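Local coordinates for protein telomerase reverse transcriptase (Takifugu rubripes, PDB 4LMO) that extends chromosome ends by copying a template within telomerase RNA, which its RNA-binding domain, the part described here, helps to bind, at residues 219-224 with 235-241; 88-92 with 125-129; 119-123 with 152-157. All blocks are in the same frame, centred on the assembly; numbering follows the deposited sequence.

Overall arrangement
From the N terminus, helix 88-93 is the first element used: contact 2 joins it to helix 119-133 and closes a loop of 32 residues that contains the Cys96-Cys117 disulfide. Before this loop closes, residues 119-123 open contact 3, which ties the start of the same helix to helix 142-158, so contacts 2 and 3 cross along the chain. Contact 1 follows in series, closing a beta hairpin, with ten residues between its segments, at the end of helix 191-220 and leading into helix 238-251. In space the three meet: Phe221 of contact 1 packs on Leu92 and Phe125 of contact 2 and on Val122 of contact 3, and Val126 touches Val152.

Contact 1: residues 219-224 with 235-241; sequences ACFYAT and FYRQEVW
Tyr222 and Tyr236 form the hydrogen-bonded pair of an antiparallel beta hairpin, strands 221-224 and 234-237, set between helices 191-220 and 238-251 of the telomerase RNA-binding domain. Tyr222 N reaches Tyr236 O at 2.7 Å. In return Tyr236 N gives a 3.0 Å bond to Tyr222 O. Phe221 with Arg237 and Ala223 with Phe235 are the flanking non-hydrogen-bonded pairs.

At the helix ends, Cys220 O takes a 2.9 Å hydrogen bond from Gln238 N, just beyond the N-cap residue Arg237. A water lies 2.8 Å from the same Cys220 O; it accepts from Arg237 NE and is also close to Glu239 OE1. The remaining guanidinium nitrogens are served as well: NH2 makes a long, weak salt bridge to Glu239 OE2, and NH1 donates to Cys96 O. The bend at chi2 (-90°) lays CD of Arg237 3.8 Å from Phe221 CE1; the next bend, at chi3, turns the guanidinium. Tyr236 OH is hydrogen-bonded to Leu113 O.

On the side of the hairpin that carries both tyrosines, the Tyr222 ring makes an offset stack on the five-membered ring of Trp241, the planes 18° apart. Trp241 points its CG anti to the backbone N (chi1 -173°), which carries the indole out from its helix against one face of the tyrosine ring; Tyr222 CD2 comes to 3.3 Å from Trp241 CE2.

Contact 2: residues 88-92 with 125-129; sequences YSRLL and FVREC
The buried interface between helices 88-93 and 119-133 holds the ring of Phe125 against Leu92. Leu92 CD2 stands 3.5 Å from the ring centroid of Phe125, almost exactly on the ring normal, in a CH-pi contact. Leu92 CG adds a second touch, 3.5 Å from Phe125 CE1. On the opposite face, Cys129, one turn further along the helix of Phe125, places its SG above the rim, so the ring is flanked on both faces. With its CG anti to the backbone N (chi1 164°), Phe125 swings across toward the other helix. The two segments form a roughly antiparallel helix pair, their axes 9.8 Å apart at closest approach and inclined at 141° between N-to-C directions. Cys129 SG also makes a sulfur-aromatic contact with Tyr88, coming in at the ring edge, 3.6 Å from CE2 of Tyr88. The phenol hydroxyl of Tyr88 is hydrogen-bonded to His83 ND1, which gives that ring's far end a polar partner. Between the helices, Leu91 CD2 packs 3.9 Å from Glu128 CB, while the glutamate chain bends at chi2 and carries its carboxylate away. Helix 191-220 covers this interface, with Leu216 against Tyr88 and Cys129, and Cys220 against Phe125.

Contact 3: residues 119-123 with 152-157; sequences SHRVY and VRFFLR
Tyr123 lies with one ring face against the aliphatic part of Arg153. Arg153 CD makes a CH-pi contact, 3.9 Å from the Tyr123 ring centroid, and sits toward the CG side of the ring. The backbone joins in: Arg153 CA is 3.7 Å from Tyr123 CD1. Two apolar groups meet the edge of this ring, Leu156 CD1 near its CB end and Val152 CG1, which is 4.1 Å from Tyr123 CD1. Leu156 CD1 also presses onto the helix backbone itself, 3.5 Å from Tyr123 CA. If an alanine stood in place of Tyr123, the methylenes of Arg153 would probably lose the face they rest on and the arginine chain would be left freer to turn, with a gap beside Val152.

Arg153 bends at chi2 (69°), and this turn brings its guanidinium back over helix 119-133, where one face meets the CA and CB of His120. Arg153 NH2 comes to 3.6 Å from His120 CB, and the guanidinium plane is tilted by 32° from the tyrosine ring. CZ of Arg153 stands over the centre of one face of the Arg157 guanidinium, so two positive groups probably lie close together on this outer side, though their exact placing is doubtful. At the start of helix 119-133, Ser119 CB abuts the backbone, 3.4 Å from Leu156 O.

Further out, helix 191-220 backs both segments, Val217 touching Val122 and Leu209 touching Val152, while Phe161 packs on Leu156. The axes of 119-123 and 152-157 approach to 9.0 Å, their N-to-C directions 144° apart: a roughly antiparallel helix-helix packing within the largely helical telomerase RNA-binding domain.

Contact 1: residues 219-224 with 235-241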
loop_
_atom_site.group_PDB
_atom_site.type_symbol
_atom_site.label_atom_id
_atom_site.label_comp_id
_atom_site.label_asym_id
_atom_site.label_seq_id
_atom_site.Cartn_x
_atom_site.Cartn_y
_atom_site.Cartn_z
ATOM N N ALA A 219 -5.474 -3.205 4.999
ATOM C CA ALA A 219 -5.954 -4.546 4.677
ATOM C C ALA A 219 -5.547 -5.602 5.709
ATOM O O ALA A 219 -6.394 -6.357 6.197
ATOM C CB ALA A 219 -5.492 -4.949 3.283
ATOM N N CYS A 220 -4.259 -5.634 6.052
ATOM C CA CYS A 220 -3.681 -6.718 6.852
ATOM C C CYS A 220 -3.810 -6.543 8.362
ATOM O O CYS A 220 -3.638 -7.502 9.114
ATOM C CB CYS A 220 -2.206 -6.908 6.491
ATOM S SG CYS A 220 -1.928 -7.238 4.740
ATOM N N PHE A 221 -4.104 -5.325 8.801
ATOM C CA PHE A 221 -4.160 -5.025 10.224
ATOM C C PHE A 221 -5.441 -4.296 10.603
ATOM O O PHE A 221 -6.149 -3.772 9.740
ATOM C CB PHE A 221 -2.951 -4.175 10.638
ATOM C CG PHE A 221 -1.625 -4.841 10.405
ATOM C CD1 PHE A 221 -1.055 -5.648 11.385
ATOM C CD2 PHE A 221 -0.938 -4.656 9.209
ATOM C CE1 PHE A 221 0.171 -6.266 11.171
ATOM C CE2 PHE A 221 0.286 -5.269 8.988
ATOM C CZ PHE A 221 0.843 -6.074 9.973
ATOM N N TYR A 222 -5.738 -4.279 11.899
ATOM C CA TYR A 222 -6.731 -3.367 12.438
ATOM C C TYR A 222 -6.150 -2.664 13.654
ATOM O O TYR A 222 -5.771 -3.306 14.636
ATOM C CB TYR A 222 -8.039 -4.081 12.797
ATOM C CG TYR A 222 -9.135 -3.127 13.227
ATOM C CD1 TYR A 222 -10.034 -2.603 12.300
ATOM C CD2 TYR A 222 -9.256 -2.725 14.558
ATOM C CE1 TYR A 222 -11.029 -1.722 12.686
ATOM C CE2 TYR A 222 -10.250 -1.842 14.953
ATOM C CZ TYR A 222 -11.134 -1.346 14.016
ATOM O OH TYR A 222 -12.124 -0.472 14.412
ATOM N N ALA A 223 -6.075 -1.342 13.577
ATOM C CA ALA A 223 -5.576 -0.539 14.681
ATOM C C ALA A 223 -6.717 -0.074 15.575
ATOM O O ALA A 223 -7.778 0.318 15.088
ATOM C CB ALA A 223 -4.780 0.648 14.162
ATOM N N THR A 224 -6.485 -0.133 16.883
ATOM C CA THR A 224 -7.445 0.330 17.884
ATOM C C THR A 224 -6.736 1.179 18.947
ATOM O O THR A 224 -5.529 1.039 19.158
ATOM C CB THR A 224 -8.224 -0.846 18.522
ATOM O OG1 THR A 224 -9.279 -0.339 19.346
ATOM C CG2 THR A 224 -7.308 -1.743 19.356
ATOM N N PHE A 235 -1.690 -2.218 16.753
ATOM C CA PHE A 235 -1.993 -2.860 15.475
ATOM C C PHE A 235 -2.165 -4.363 15.656
ATOM O O PHE A 235 -1.219 -5.053 16.030
ATOM C CB PHE A 235 -0.863 -2.634 14.467
ATOM C CG PHE A 235 -0.702 -1.211 14.029
ATOM C CD1 PHE A 235 0.264 -0.401 14.611
ATOM C CD2 PHE A 235 -1.495 -0.686 13.014
ATOM C CE1 PHE A 235 0.430 0.913 14.201
ATOM C CE2 PHE A 235 -1.337 0.626 12.600
ATOM C CZ PHE A 235 -0.373 1.426 13.194
ATOM N N TYR A 236 -3.362 -4.870 15.381
ATOM C CA TYR A 236 -3.588 -6.312 15.372
ATOM C C TYR A 236 -3.651 -6.826 13.940
ATOM O O TYR A 236 -4.325 -6.232 13.100
ATOM C CB TYR A 236 -4.892 -6.669 16.093
ATOM C CG TYR A 236 -4.852 -6.521 17.597
ATOM C CD1 TYR A 236 -4.524 -7.600 18.417
ATOM C CD2 TYR A 236 -5.157 -5.302 18.203
ATOM C CE1 TYR A 236 -4.492 -7.466 19.798
ATOM C CE2 TYR A 236 -5.127 -5.158 19.580
ATOM C CZ TYR A 236 -4.796 -6.239 20.372
ATOM O OH TYR A 236 -4.769 -6.088 21.739
ATOM N N ARG A 237 -2.950 -7.922 13.664
ATOM C CA ARG A 237 -3.174 -8.679 12.432
ATOM C C ARG A 237 -4.675 -8.931 12.348
ATOM O O ARG A 237 -5.288 -9.348 13.339
ATOM C CB ARG A 237 -2.432 -10.014 12.468
ATOM C CG ARG A 237 -0.912 -9.927 12.390
ATOM C CD ARG A 237 -0.400 -9.979 10.959
ATOM N NE ARG A 237 -0.931 -11.124 10.219
ATOM C CZ ARG A 237 -0.293 -12.275 10.028
ATOM N NH1 ARG A 237 0.927 -12.466 10.514
ATOM N NH2 ARG A 237 -0.881 -13.243 9.337
ATOM N N GLN A 238 -5.271 -8.670 11.187
ATOM C CA GLN A 238 -6.731 -8.714 11.062
ATOM C C GLN A 238 -7.327 -10.072 11.464
ATOM O O GLN A 238 -8.474 -10.138 11.905
ATOM C CB GLN A 238 -7.200 -8.269 9.664
ATOM C CG GLN A 238 -7.796 -9.358 8.780
ATOM C CD GLN A 238 -6.793 -9.966 7.825
ATOM O OE1 GLN A 238 -5.818 -9.321 7.435
ATOM N NE2 GLN A 238 -7.034 -11.211 7.430
ATOM N N GLU A 239 -6.535 -11.135 11.324
ATOM C CA GLU A 239 -6.934 -12.480 11.745
ATOM C C GLU A 239 -7.123 -12.555 13.260
ATOM O O GLU A 239 -8.092 -13.150 13.738
ATOM C CB GLU A 239 -5.908 -13.531 11.304
ATOM C CG GLU A 239 -5.740 -13.682 9.798
ATOM C CD GLU A 239 -4.652 -12.792 9.224
ATOM O OE1 GLU A 239 -4.329 -11.747 9.836
ATOM O OE2 GLU A 239 -4.117 -13.141 8.149
ATOM N N VAL A 240 -6.196 -11.951 14.001
ATOM C CA VAL A 240 -6.275 -11.909 15.462
ATOM C C VAL A 240 -7.423 -10.996 15.895
ATOM O O VAL A 240 -8.099 -11.268 16.892
ATOM C CB VAL A 240 -4.958 -11.435 16.118
ATOM C CG1 VAL A 240 -4.925 -11.832 17.587
ATOM C CG2 VAL A 240 -3.751 -12.014 15.402
ATOM N N TRP A 241 -7.641 -9.923 15.137
ATOM C CA TRP A 241 -8.747 -9.007 15.407
ATOM C C TRP A 241 -10.081 -9.665 15.176
ATOM O O TRP A 241 -11.004 -9.495 15.971
ATOM C CB TRP A 241 -8.626 -7.726 14.589
ATOM C CG TRP A 241 -9.667 -6.708 14.987
ATOM C CD1 TRP A 241 -10.814 -6.345 14.288
ATOM C CD2 TRP A 241 -9.704 -5.913 16.221
ATOM N NE1 TRP A 241 -11.526 -5.396 14.976
ATOM C CE2 TRP A 241 -10.919 -5.096 16.146
ATOM C CE3 TRP A 241 -8.879 -5.797 17.337
ATOM C CZ2 TRP A 241 -11.271 -4.207 17.151
ATOM C CZ3 TRP A 241 -9.247 -4.898 18.346
ATOM C CH2 TRP A 241 -10.413 -4.121 18.252
HETATM O O HOH W 1 -2.797 -10.018 8.281
#

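Contact 2: residues 88-92 with 125-129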
loop_
_atom_site.group_PDB
_atom_site.type_symbol
_atom_site.label_atom_id
_atom_site.label_comp_id
_atom_site.label_asym_id
_atom_site.label_seq_id
_atom_site.Cartn_x
_atom_site.Cartn_y
_atom_site.Cartn_z
ATOM N N TYR A 88 2.398 -12.473 0.381
ATOM C CA TYR A 88 2.042 -11.591 1.496
ATOM C C TYR A 88 1.851 -12.297 2.840
ATOM O O TYR A 88 2.261 -11.774 3.876
ATOM C CB TYR A 88 0.804 -10.760 1.153
ATOM C CG TYR A 88 1.064 -9.708 0.104
ATOM C CD1 TYR A 88 0.663 -9.901 -1.219
ATOM C CD2 TYR A 88 1.719 -8.518 0.428
ATOM C CE1 TYR A 88 0.903 -8.934 -2.184
ATOM C CE2 TYR A 88 1.961 -7.549 -0.530
ATOM C CZ TYR A 88 1.552 -7.759 -1.831
ATOM O OH TYR A 88 1.796 -6.793 -2.779
ATOM N N SER A 89 1.233 -13.476 2.809
ATOM C CA SER A 89 1.035 -14.279 4.012
ATOM C C SER A 89 2.363 -14.711 4.623
ATOM O O SER A 89 2.552 -14.580 5.832
ATOM C CB SER A 89 0.150 -15.492 3.721
ATOM O OG SER A 89 -1.168 -15.082 3.404
ATOM N N ARG A 90 3.276 -15.209 3.785
ATOM C CA ARG A 90 4.628 -15.566 4.226
ATOM C C ARG A 90 5.351 -14.381 4.867
ATOM O O ARG A 90 5.951 -14.519 5.934
ATOM C CB ARG A 90 5.470 -16.108 3.066
ATOM C CG ARG A 90 5.236 -17.566 2.712
ATOM C CD ARG A 90 6.523 -18.185 2.187
ATOM N NE ARG A 90 6.285 -19.254 1.218
ATOM C CZ ARG A 90 6.407 -19.120 -0.102
ATOM N NH1 ARG A 90 6.771 -17.959 -0.634
ATOM N NH2 ARG A 90 6.169 -20.157 -0.897
ATOM N N LEU A 91 5.285 -13.220 4.215
ATOM C CA LEU A 91 5.947 -12.012 4.711
ATOM C C LEU A 91 5.352 -11.493 6.023
ATOM O O LEU A 91 6.076 -10.967 6.863
ATOM C CB LEU A 91 5.969 -10.915 3.640
ATOM C CG LEU A 91 6.862 -11.174 2.420
ATOM C CD1 LEU A 91 6.600 -10.143 1.334
ATOM C CD2 LEU A 91 8.341 -11.195 2.790
ATOM N N LEU A 92 4.041 -11.647 6.194
ATOM C CA LEU A 92 3.397 -11.375 7.478
ATOM C C LEU A 92 3.819 -12.412 8.524
ATOM O O LEU A 92 4.020 -12.076 9.694
ATOM C CB LEU A 92 1.871 -11.363 7.335
ATOM C CG LEU A 92 1.187 -10.138 6.711
ATOM C CD1 LEU A 92 -0.218 -10.486 6.244
ATOM C CD2 LEU A 92 1.161 -8.951 7.665
ATOM N N PHE A 125 7.337 -5.616 7.738
ATOM C CA PHE A 125 6.420 -6.189 6.753
ATOM C C PHE A 125 6.260 -5.289 5.527
ATOM O O PHE A 125 6.423 -5.741 4.395
ATOM C CB PHE A 125 5.049 -6.471 7.376
ATOM C CG PHE A 125 3.956 -6.686 6.362
ATOM C CD1 PHE A 125 3.943 -7.827 5.561
ATOM C CD2 PHE A 125 2.946 -5.742 6.198
ATOM C CE1 PHE A 125 2.942 -8.020 4.621
ATOM C CE2 PHE A 125 1.942 -5.933 5.263
ATOM C CZ PHE A 125 1.938 -7.076 4.477
ATOM N N VAL A 126 5.937 -4.022 5.765
ATOM C CA VAL A 126 5.755 -3.047 4.690
ATOM C C VAL A 126 7.051 -2.833 3.902
ATOM O O VAL A 126 7.021 -2.652 2.681
ATOM C CB VAL A 126 5.171 -1.721 5.239
ATOM C CG1 VAL A 126 5.697 -0.507 4.482
ATOM C CG2 VAL A 126 3.650 -1.767 5.211
ATOM N N ARG A 127 8.182 -2.883 4.608
ATOM C CA ARG A 127 9.501 -2.743 3.993
ATOM C C ARG A 127 9.799 -3.897 3.043
ATOM O O ARG A 127 10.291 -3.678 1.934
ATOM C CB ARG A 127 10.591 -2.663 5.064
ATOM C CG ARG A 127 11.937 -2.181 4.546
ATOM C CD ARG A 127 13.064 -2.543 5.496
ATOM N NE ARG A 127 13.381 -3.969 5.448
ATOM C CZ ARG A 127 14.168 -4.598 6.319
ATOM N NH1 ARG A 127 14.728 -3.936 7.327
ATOM N NH2 ARG A 127 14.394 -5.896 6.184
ATOM N N GLU A 128 9.503 -5.120 3.486
ATOM C CA GLU A 128 9.713 -6.317 2.670
ATOM C C GLU A 128 8.799 -6.337 1.450
ATOM O O GLU A 128 9.188 -6.819 0.384
ATOM C CB GLU A 128 9.522 -7.596 3.496
ATOM C CG GLU A 128 10.581 -7.839 4.568
ATOM C CD GLU A 128 12.003 -7.760 4.039
ATOM O OE1 GLU A 128 12.287 -8.319 2.960
ATOM O OE2 GLU A 128 12.847 -7.134 4.710
ATOM N N CYS A 129 7.585 -5.814 1.617
ATOM C CA CYS A 129 6.641 -5.670 0.516
ATOM C C CYS A 129 7.160 -4.704 -0.550
ATOM O O CYS A 129 7.057 -4.987 -1.744
ATOM C CB CYS A 129 5.276 -5.214 1.030
ATOM S SG CYS A 129 4.381 -6.476 1.960
#

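Contact 3: residues 119-123 with 152-157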
loop_
_atom_site.group_PDB
_atom_site.type_symbol
_atom_site.label_atom_id
_atom_site.label_comp_id
_atom_site.label_asym_id
_atom_site.label_seq_id
_atom_site.Cartn_x
_atom_site.Cartn_y
_atom_site.Cartn_z
ATOM N N SER A 119 4.630 -0.950 15.815
ATOM C CA SER A 119 4.787 -0.194 14.563
ATOM C C SER A 119 6.066 -0.529 13.793
ATOM O O SER A 119 6.105 -0.419 12.565
ATOM C CB SER A 119 4.709 1.311 14.827
ATOM O OG SER A 119 5.689 1.713 15.769
ATOM N N HIS A 120 7.100 -0.940 14.525
ATOM C CA HIS A 120 8.381 -1.349 13.947
ATOM C C HIS A 120 8.279 -2.652 13.200
ATOM O O HIS A 120 8.991 -2.865 12.216
ATOM C CB HIS A 120 9.454 -1.431 15.033
ATOM C CG HIS A 120 9.060 -2.276 16.222
ATOM N ND1 HIS A 120 9.653 -3.448 16.503
ATOM C CD2 HIS A 120 8.096 -2.076 17.207
ATOM C CE1 HIS A 120 9.099 -3.975 17.612
ATOM N NE2 HIS A 120 8.146 -3.136 18.041
ATOM N N ARG A 121 7.394 -3.530 13.668
ATOM C CA ARG A 121 7.081 -4.792 12.991
ATOM C C ARG A 121 6.250 -4.550 11.736
ATOM O O ARG A 121 6.468 -5.183 10.704
ATOM C CB ARG A 121 6.318 -5.726 13.934
ATOM C CG ARG A 121 7.161 -6.279 15.063
ATOM C CD ARG A 121 7.985 -7.440 14.557
ATOM N NE ARG A 121 9.308 -7.471 15.160
ATOM C CZ ARG A 121 10.260 -8.336 14.831
ATOM N NH1 ARG A 121 10.042 -9.257 13.895
ATOM N NH2 ARG A 121 11.435 -8.277 15.444
ATOM N N VAL A 122 5.291 -3.635 11.841
ATOM C CA VAL A 122 4.472 -3.227 10.703
ATOM C C VAL A 122 5.359 -2.581 9.637
ATOM O O VAL A 122 5.111 -2.732 8.436
ATOM C CB VAL A 122 3.322 -2.290 11.135
ATOM C CG1 VAL A 122 2.582 -1.731 9.927
ATOM C CG2 VAL A 122 2.359 -3.030 12.051
ATOM N N TYR A 123 6.405 -1.884 10.079
ATOM C CA TYR A 123 7.412 -1.370 9.154
ATOM C C TYR A 123 8.150 -2.490 8.410
ATOM O O TYR A 123 8.296 -2.426 7.191
ATOM C CB TYR A 123 8.411 -0.438 9.850
ATOM C CG TYR A 123 9.602 -0.117 8.978
ATOM C CD1 TYR A 123 9.482 0.753 7.892
ATOM C CD2 TYR A 123 10.843 -0.709 9.216
ATOM C CE1 TYR A 123 10.566 1.037 7.077
ATOM C CE2 TYR A 123 11.934 -0.435 8.404
ATOM C CZ TYR A 123 11.790 0.438 7.337
ATOM O OH TYR A 123 12.871 0.715 6.532
ATOM N N VAL A 152 9.098 6.197 5.536
ATOM C CA VAL A 152 8.043 5.257 5.897
ATOM C C VAL A 152 8.172 4.850 7.372
ATOM O O VAL A 152 7.174 4.813 8.097
ATOM C CB VAL A 152 8.051 4.027 4.958
ATOM C CG1 VAL A 152 7.057 2.969 5.419
ATOM C CG2 VAL A 152 7.738 4.460 3.532
ATOM N N ARG A 153 9.404 4.575 7.809
ATOM C CA ARG A 153 9.687 4.224 9.201
ATOM C C ARG A 153 9.187 5.302 10.160
ATOM O O ARG A 153 8.478 5.002 11.126
ATOM C CB ARG A 153 11.188 3.978 9.416
ATOM C CG ARG A 153 11.587 3.708 10.864
ATOM C CD ARG A 153 11.053 2.369 11.348
ATOM N NE ARG A 153 11.097 2.215 12.803
ATOM C CZ ARG A 153 10.029 2.245 13.600
ATOM N NH1 ARG A 153 8.814 2.435 13.096
ATOM N NH2 ARG A 153 10.175 2.081 14.907
ATOM N N PHE A 154 9.563 6.550 9.881
ATOM C CA PHE A 154 9.110 7.693 10.667
ATOM C C PHE A 154 7.587 7.810 10.643
ATOM O O PHE A 154 6.960 8.024 11.681
ATOM C CB PHE A 154 9.759 8.991 10.165
ATOM C CG PHE A 154 9.227 10.231 10.829
ATOM C CD1 PHE A 154 9.706 10.629 12.074
ATOM C CD2 PHE A 154 8.235 10.992 10.219
ATOM C CE1 PHE A 154 9.210 11.764 12.695
ATOM C CE2 PHE A 154 7.734 12.128 10.835
ATOM C CZ PHE A 154 8.221 12.513 12.075
ATOM N N PHE A 155 7.009 7.664 9.453
ATOM C CA PHE A 155 5.567 7.769 9.252
ATOM C C PHE A 155 4.794 6.745 10.087
ATOM O O PHE A 155 3.813 7.091 10.746
ATOM C CB PHE A 155 5.237 7.625 7.762
ATOM C CG PHE A 155 3.771 7.712 7.445
ATOM C CD1 PHE A 155 3.117 8.941 7.424
ATOM C CD2 PHE A 155 3.044 6.566 7.148
ATOM C CE1 PHE A 155 1.767 9.021 7.123
ATOM C CE2 PHE A 155 1.695 6.639 6.846
ATOM C CZ PHE A 155 1.056 7.868 6.831
ATOM N N LEU A 156 5.251 5.494 10.061
ATOM C CA LEU A 156 4.613 4.415 10.817
ATOM C C LEU A 156 4.840 4.540 12.323
ATOM O O LEU A 156 3.974 4.174 13.119
ATOM C CB LEU A 156 5.077 3.043 10.309
ATOM C CG LEU A 156 4.623 2.655 8.896
ATOM C CD1 LEU A 156 5.292 1.366 8.452
ATOM C CD2 LEU A 156 3.106 2.538 8.796
ATOM N N ARG A 157 6.005 5.064 12.701
ATOM C CA ARG A 157 6.336 5.306 14.105
ATOM C C ARG A 157 5.492 6.435 14.695
ATOM O O ARG A 157 5.029 6.340 15.835
ATOM C CB ARG A 157 7.835 5.602 14.248
ATOM C CG ARG A 157 8.231 6.475 15.430
ATOM C CD ARG A 157 9.737 6.648 15.487
ATOM N NE ARG A 157 10.382 5.476 16.076
ATOM C CZ ARG A 157 11.582 5.017 15.736
ATOM N NH1 ARG A 157 12.295 5.612 14.788
ATOM N NH2 ARG A 157 12.066 3.945 16.343
#